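Local structure of mannosylglycerate hydrolase MGH1-like glycoside hydrolase domain-containing protein (Thermus thermophilus HB8, 4WVA) at residues 294-306 and 322-336. The protein hydrolyses mannosylglycerate, a solute made by thermophiles under osmotic stress, to mannose and glycerate, and also cleaves glucosylglycerate. Numbering follows the deposited sequence.
Sequences PIAVKTSAGFLPL and EAERWGEKARYLLPS
Ser-300, first residue of the short 3-10 turn 300-303, meets Ser-336 backbone to backbone: Ser-300 N donates to Ser-336 O over 2.9 Å. A water joins the same two residues, resting 2.7 Å from Ser-300 OG and donating to Ser-336 O. Beyond this link, Phe-303 reaches across to the last turns of helix 313-327. Its CE2 edge comes down on one face of the Trp-326 six-membered ring, 3.7 Å from CH2 and offset toward the rim, in a T-shaped stack with planes at 89°. Ala-323 N also lies at the rim of the phenyl ring, while Ala-323 CB touches CE1. Leu-334 CD2 fills the angle between Phe-303 CD2 and Ser-300 CB, 3.8 Å from each. The indole in turn sets its CH2 corner against the backbone of Lys-298 and Thr-299. Glu-322 OE2 is met from opposite faces of its carboxylate plane, by Lys-298 NZ in a salt bridge (2.8 Å) and by Trp-326 NE1 in a hydrogen bond (2.9 Å). A bend at chi2 (69°) brings this carboxylate to the indole one turn further along the same helix, and a salt bridge from Arg-325 NH1 to OE1 completes a Lys-298, Glu-322, Arg-325 network. The two cations would probably favour the charged form of Glu-322, whose bond to NE1, with the packing of Phe-303, should help hold the indole's orientation. Ser-336 OG bonds with Gly-352 N and Pro-353 O, close to Trp-350, which probably contributes to substrate binding. The arrangement ties a 3-10 turn to a helix end and its following loop within the (alpha/alpha)6-barrel fold of this GH63 enzyme.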
loop_
_atom_site.group_PDB
_atom_site.type_symbol
_atom_site.label_atom_id
_atom_site.label_comp_id
_atom_site.label_asym_id
_atom_site.label_seq_id
_atom_site.Cartn_x
_atom_site.Cartn_y
_atom_site.Cartn_z
ATOM N N PRO A 294 -8.164 -0.255 -22.420
ATOM C CA PRO A 294 -9.201 -0.521 -21.425
ATOM C C PRO A 294 -10.582 -0.719 -22.050
ATOM O O PRO A 294 -10.923 -0.085 -23.047
ATOM C CB PRO A 294 -9.175 0.731 -20.546
ATOM C CG PRO A 294 -7.805 1.278 -20.731
ATOM C CD PRO A 294 -7.501 1.036 -22.183
ATOM N N ILE A 295 -11.367 -1.614 -21.462
ATOM C CA ILE A 295 -12.743 -1.824 -21.853
ATOM C C ILE A 295 -13.612 -0.933 -20.967
ATOM O O ILE A 295 -13.817 -1.210 -19.774
ATOM C CB ILE A 295 -13.153 -3.297 -21.675
ATOM C CG1 ILE A 295 -12.251 -4.228 -22.519
ATOM C CG2 ILE A 295 -14.634 -3.465 -22.017
ATOM C CD1 ILE A 295 -12.282 -5.679 -22.086
ATOM N N ALA A 296 -14.153 0.124 -21.558
ATOM C CA ALA A 296 -14.815 1.174 -20.794
ATOM C C ALA A 296 -16.278 0.839 -20.541
ATOM O O ALA A 296 -17.181 1.510 -21.031
ATOM C CB ALA A 296 -14.669 2.511 -21.509
ATOM N N VAL A 297 -16.499 -0.229 -19.771
ATOM C CA VAL A 297 -17.825 -0.697 -19.401
ATOM C C VAL A 297 -17.756 -0.981 -17.911
ATOM O O VAL A 297 -16.890 -1.734 -17.487
ATOM C CB VAL A 297 -18.201 -2.013 -20.116
ATOM C CG1 VAL A 297 -19.564 -2.523 -19.644
ATOM C CG2 VAL A 297 -18.147 -1.834 -21.631
ATOM N N LYS A 298 -18.641 -0.356 -17.146
ATOM C CA LYS A 298 -18.686 -0.526 -15.693
ATOM C C LYS A 298 -19.569 -1.716 -15.348
ATOM O O LYS A 298 -20.791 -1.652 -15.505
ATOM C CB LYS A 298 -19.202 0.749 -15.019
ATOM C CG LYS A 298 -18.315 1.966 -15.310
ATOM C CD LYS A 298 -18.714 3.190 -14.508
ATOM C CE LYS A 298 -19.946 3.851 -15.077
ATOM N NZ LYS A 298 -20.341 5.121 -14.398
ATOM N N THR A 299 -18.946 -2.804 -14.902
ATOM C CA THR A 299 -19.677 -3.986 -14.471
ATOM C C THR A 299 -19.473 -4.204 -12.973
ATOM O O THR A 299 -18.608 -3.573 -12.341
ATOM C CB THR A 299 -19.238 -5.248 -15.223
ATOM O OG1 THR A 299 -17.955 -5.670 -14.740
ATOM C CG2 THR A 299 -19.182 -5.007 -16.734
ATOM N N SER A 300 -20.250 -5.119 -12.404
ATOM C CA SER A 300 -20.102 -5.408 -10.974
ATOM C C SER A 300 -18.707 -5.963 -10.643
ATOM O O SER A 300 -18.278 -5.880 -9.496
ATOM C CB SER A 300 -21.181 -6.366 -10.468
ATOM O OG SER A 300 -21.124 -7.592 -11.134
ATOM N N ALA A 301 -18.015 -6.537 -11.625
ATOM C CA ALA A 301 -16.660 -7.046 -11.397
ATOM C C ALA A 301 -15.686 -5.944 -10.983
ATOM O O ALA A 301 -14.735 -6.191 -10.262
ATOM C CB ALA A 301 -16.126 -7.752 -12.632
ATOM N N GLY A 302 -15.943 -4.727 -11.439
ATOM C CA GLY A 302 -15.121 -3.582 -11.101
ATOM C C GLY A 302 -15.162 -3.152 -9.645
ATOM O O GLY A 302 -14.350 -2.334 -9.256
ATOM N N PHE A 303 -16.100 -3.682 -8.856
ATOM C CA PHE A 303 -16.114 -3.491 -7.406
ATOM C C PHE A 303 -15.217 -4.511 -6.690
ATOM O O PHE A 303 -14.857 -4.305 -5.529
ATOM C CB PHE A 303 -17.527 -3.601 -6.834
ATOM C CG PHE A 303 -18.426 -2.459 -7.193
ATOM C CD1 PHE A 303 -18.468 -1.318 -6.390
ATOM C CD2 PHE A 303 -19.234 -2.528 -8.307
ATOM C CE1 PHE A 303 -19.300 -0.262 -6.708
ATOM C CE2 PHE A 303 -20.075 -1.465 -8.636
ATOM C CZ PHE A 303 -20.090 -0.337 -7.849
ATOM N N LEU A 304 -14.804 -5.572 -7.381
ATOM C CA LEU A 304 -14.146 -6.673 -6.691
ATOM C C LEU A 304 -12.745 -6.335 -6.153
ATOM O O LEU A 304 -12.298 -7.004 -5.241
ATOM C CB LEU A 304 -14.160 -7.947 -7.530
ATOM C CG LEU A 304 -15.552 -8.573 -7.696
ATOM C CD1 LEU A 304 -15.464 -9.683 -8.721
ATOM C CD2 LEU A 304 -16.077 -9.105 -6.370
ATOM N N PRO A 305 -12.084 -5.266 -6.641
ATOM C CA PRO A 305 -10.831 -4.941 -5.924
ATOM C C PRO A 305 -11.014 -4.627 -4.436
ATOM O O PRO A 305 -10.075 -4.751 -3.662
ATOM C CB PRO A 305 -10.249 -3.787 -6.741
ATOM C CG PRO A 305 -10.720 -4.091 -8.119
ATOM C CD PRO A 305 -12.149 -4.550 -7.922
ATOM N N LEU A 306 -12.213 -4.242 -4.023
ATOM C CA LEU A 306 -12.476 -4.101 -2.589
ATOM C C LEU A 306 -12.236 -5.416 -1.829
ATOM O O LEU A 306 -11.699 -5.420 -0.718
ATOM C CB LEU A 306 -13.902 -3.623 -2.362
ATOM C CG LEU A 306 -14.264 -2.259 -2.937
ATOM C CD1 LEU A 306 -15.780 -2.107 -3.001
ATOM C CD2 LEU A 306 -13.620 -1.129 -2.147
ATOM N N GLU A 322 -20.440 5.153 -6.458
ATOM C CA GLU A 322 -20.944 4.519 -7.656
ATOM C C GLU A 322 -22.029 3.491 -7.321
ATOM O O GLU A 322 -23.039 3.434 -8.012
ATOM C CB GLU A 322 -19.821 3.873 -8.467
ATOM C CG GLU A 322 -20.259 3.388 -9.840
ATOM C CD GLU A 322 -20.601 4.508 -10.821
ATOM O OE1 GLU A 322 -20.254 5.692 -10.571
ATOM O OE2 GLU A 322 -21.187 4.188 -11.870
ATOM N N ALA A 323 -21.825 2.684 -6.276
ATOM C CA ALA A 323 -22.835 1.719 -5.870
ATOM C C ALA A 323 -24.126 2.428 -5.493
ATOM O O ALA A 323 -25.213 1.990 -5.855
ATOM C CB ALA A 323 -22.368 0.870 -4.710
ATOM N N GLU A 324 -23.989 3.518 -4.763
ATOM C CA GLU A 324 -25.154 4.353 -4.427
ATOM C C GLU A 324 -25.848 4.846 -5.708
ATOM O O GLU A 324 -27.074 4.786 -5.809
ATOM C CB GLU A 324 -24.722 5.520 -3.545
ATOM C CG GLU A 324 -25.868 6.450 -3.142
ATOM C CD GLU A 324 -25.440 7.576 -2.212
ATOM O OE1 GLU A 324 -24.527 7.358 -1.376
ATOM O OE2 GLU A 324 -26.021 8.689 -2.322
ATOM N N ARG A 325 -25.077 5.294 -6.696
ATOM C CA ARG A 325 -25.655 5.702 -7.998
ATOM C C ARG A 325 -26.467 4.594 -8.648
ATOM O O ARG A 325 -27.581 4.826 -9.113
ATOM C CB ARG A 325 -24.590 6.160 -8.993
ATOM C CG ARG A 325 -23.890 7.433 -8.610
ATOM C CD ARG A 325 -23.147 8.052 -9.780
ATOM N NE ARG A 325 -22.406 9.202 -9.291
ATOM C CZ ARG A 325 -21.171 9.159 -8.791
ATOM N NH1 ARG A 325 -20.476 8.019 -8.754
ATOM N NH2 ARG A 325 -20.615 10.279 -8.351
ATOM N N TRP A 326 -25.928 3.374 -8.660
ATOM C CA TRP A 326 -26.650 2.255 -9.264
ATOM C C TRP A 326 -27.953 2.020 -8.521
ATOM O O TRP A 326 -28.969 1.689 -9.138
ATOM C CB TRP A 326 -25.792 0.984 -9.313
ATOM C CG TRP A 326 -24.616 1.107 -10.201
ATOM C CD1 TRP A 326 -24.081 2.264 -10.713
ATOM C CD2 TRP A 326 -23.771 0.039 -10.666
ATOM N NE1 TRP A 326 -22.971 1.971 -11.478
ATOM C CE2 TRP A 326 -22.765 0.616 -11.464
ATOM C CE3 TRP A 326 -23.788 -1.352 -10.499
ATOM C CZ2 TRP A 326 -21.766 -0.152 -12.098
ATOM C CZ3 TRP A 326 -22.811 -2.113 -11.147
ATOM C CH2 TRP A 326 -21.820 -1.510 -11.932
ATOM N N GLY A 327 -27.918 2.203 -7.204
ATOM C CA GLY A 327 -29.096 2.111 -6.353
ATOM C C GLY A 327 -30.144 3.199 -6.555
ATOM O O GLY A 327 -31.273 3.042 -6.108
ATOM N N GLU A 328 -29.794 4.284 -7.232
ATOM C CA GLU A 328 -30.780 5.312 -7.618
ATOM C C GLU A 328 -31.687 4.813 -8.741
ATOM O O GLU A 328 -32.770 5.362 -8.955
ATOM C CB GLU A 328 -30.086 6.595 -8.094
ATOM C CG GLU A 328 -29.237 7.311 -7.043
ATOM C CD GLU A 328 -28.598 8.586 -7.570
ATOM O OE1 GLU A 328 -28.599 8.804 -8.803
ATOM O OE2 GLU A 328 -28.083 9.392 -6.768
ATOM N N LYS A 329 -31.226 3.806 -9.485
ATOM C CA LYS A 329 -31.931 3.308 -10.668
ATOM C C LYS A 329 -32.491 1.894 -10.549
ATOM O O LYS A 329 -33.442 1.547 -11.260
ATOM C CB LYS A 329 -31.010 3.389 -11.882
ATOM C CG LYS A 329 -30.730 4.812 -12.343
ATOM C CD LYS A 329 -32.025 5.588 -12.524
ATOM C CE LYS A 329 -31.842 6.812 -13.400
ATOM N NZ LYS A 329 -33.169 7.428 -13.696
ATOM N N ALA A 330 -31.908 1.081 -9.666
ATOM C CA ALA A 330 -32.379 -0.284 -9.429
ATOM C C ALA A 330 -32.824 -0.437 -7.985
ATOM O O ALA A 330 -32.123 -0.010 -7.072
ATOM C CB ALA A 330 -31.269 -1.276 -9.737
ATOM N N ARG A 331 -33.962 -1.090 -7.762
ATOM C CA ARG A 331 -34.418 -1.369 -6.403
ATOM C C ARG A 331 -33.434 -2.239 -5.631
ATOM O O ARG A 331 -33.187 -2.008 -4.453
ATOM C CB ARG A 331 -35.801 -2.036 -6.402
ATOM C CG ARG A 331 -36.233 -2.681 -5.076
ATOM C CD ARG A 331 -36.239 -1.776 -3.834
ATOM N NE ARG A 331 -36.463 -2.543 -2.593
ATOM C CZ ARG A 331 -35.515 -3.083 -1.813
ATOM N NH1 ARG A 331 -34.205 -2.946 -2.084
ATOM N NH2 ARG A 331 -35.880 -3.755 -0.719
ATOM N N TYR A 332 -32.886 -3.245 -6.302
ATOM C CA TYR A 332 -32.032 -4.239 -5.655
ATOM C C TYR A 332 -30.599 -4.073 -6.125
ATOM O O TYR A 332 -30.345 -4.076 -7.320
ATOM C CB TYR A 332 -32.505 -5.658 -5.982
ATOM C CG TYR A 332 -33.868 -5.962 -5.410
ATOM C CD1 TYR A 332 -34.985 -5.971 -6.226
ATOM C CD2 TYR A 332 -34.037 -6.188 -4.057
ATOM C CE1 TYR A 332 -36.238 -6.228 -5.713
ATOM C CE2 TYR A 332 -35.296 -6.438 -3.526
ATOM C CZ TYR A 332 -36.396 -6.455 -4.370
ATOM O OH TYR A 332 -37.669 -6.715 -3.867
ATOM N N LEU A 333 -29.683 -3.897 -5.175
ATOM C CA LEU A 333 -28.259 -3.934 -5.461
ATOM C C LEU A 333 -27.814 -5.380 -5.386
ATOM O O LEU A 333 -28.454 -6.181 -4.701
ATOM C CB LEU A 333 -27.469 -3.113 -4.442
ATOM C CG LEU A 333 -27.630 -1.584 -4.497
ATOM C CD1 LEU A 333 -26.754 -0.958 -3.429
ATOM C CD2 LEU A 333 -27.283 -1.037 -5.873
ATOM N N LEU A 334 -26.744 -5.768 -6.082
ATOM C CA LEU A 334 -25.946 -4.959 -6.995
ATOM C C LEU A 334 -26.172 -5.492 -8.411
ATOM O O LEU A 334 -25.867 -6.642 -8.694
ATOM C CB LEU A 334 -24.478 -5.132 -6.645
ATOM C CG LEU A 334 -23.458 -4.297 -7.406
ATOM C CD1 LEU A 334 -23.558 -2.833 -7.047
ATOM C CD2 LEU A 334 -22.055 -4.825 -7.097
ATOM N N PRO A 335 -26.715 -4.665 -9.315
ATOM C CA PRO A 335 -26.830 -5.179 -10.692
ATOM C C PRO A 335 -25.460 -5.501 -11.282
ATOM O O PRO A 335 -24.449 -4.904 -10.890
ATOM C CB PRO A 335 -27.504 -4.041 -11.465
ATOM C CG PRO A 335 -27.540 -2.891 -10.561
ATOM C CD PRO A 335 -27.227 -3.301 -9.164
ATOM N N SER A 336 -25.434 -6.449 -12.208
ATOM C CA SER A 336 -24.179 -6.908 -12.800
ATOM C C SER A 336 -23.565 -5.914 -13.779
ATOM O O SER A 336 -22.378 -6.017 -14.094
ATOM C CB SER A 336 -24.334 -8.311 -13.388
ATOM O OG SER A 336 -25.524 -8.462 -14.181
HETATM O O HOH W 1 -20.266 -8.364 -13.612
#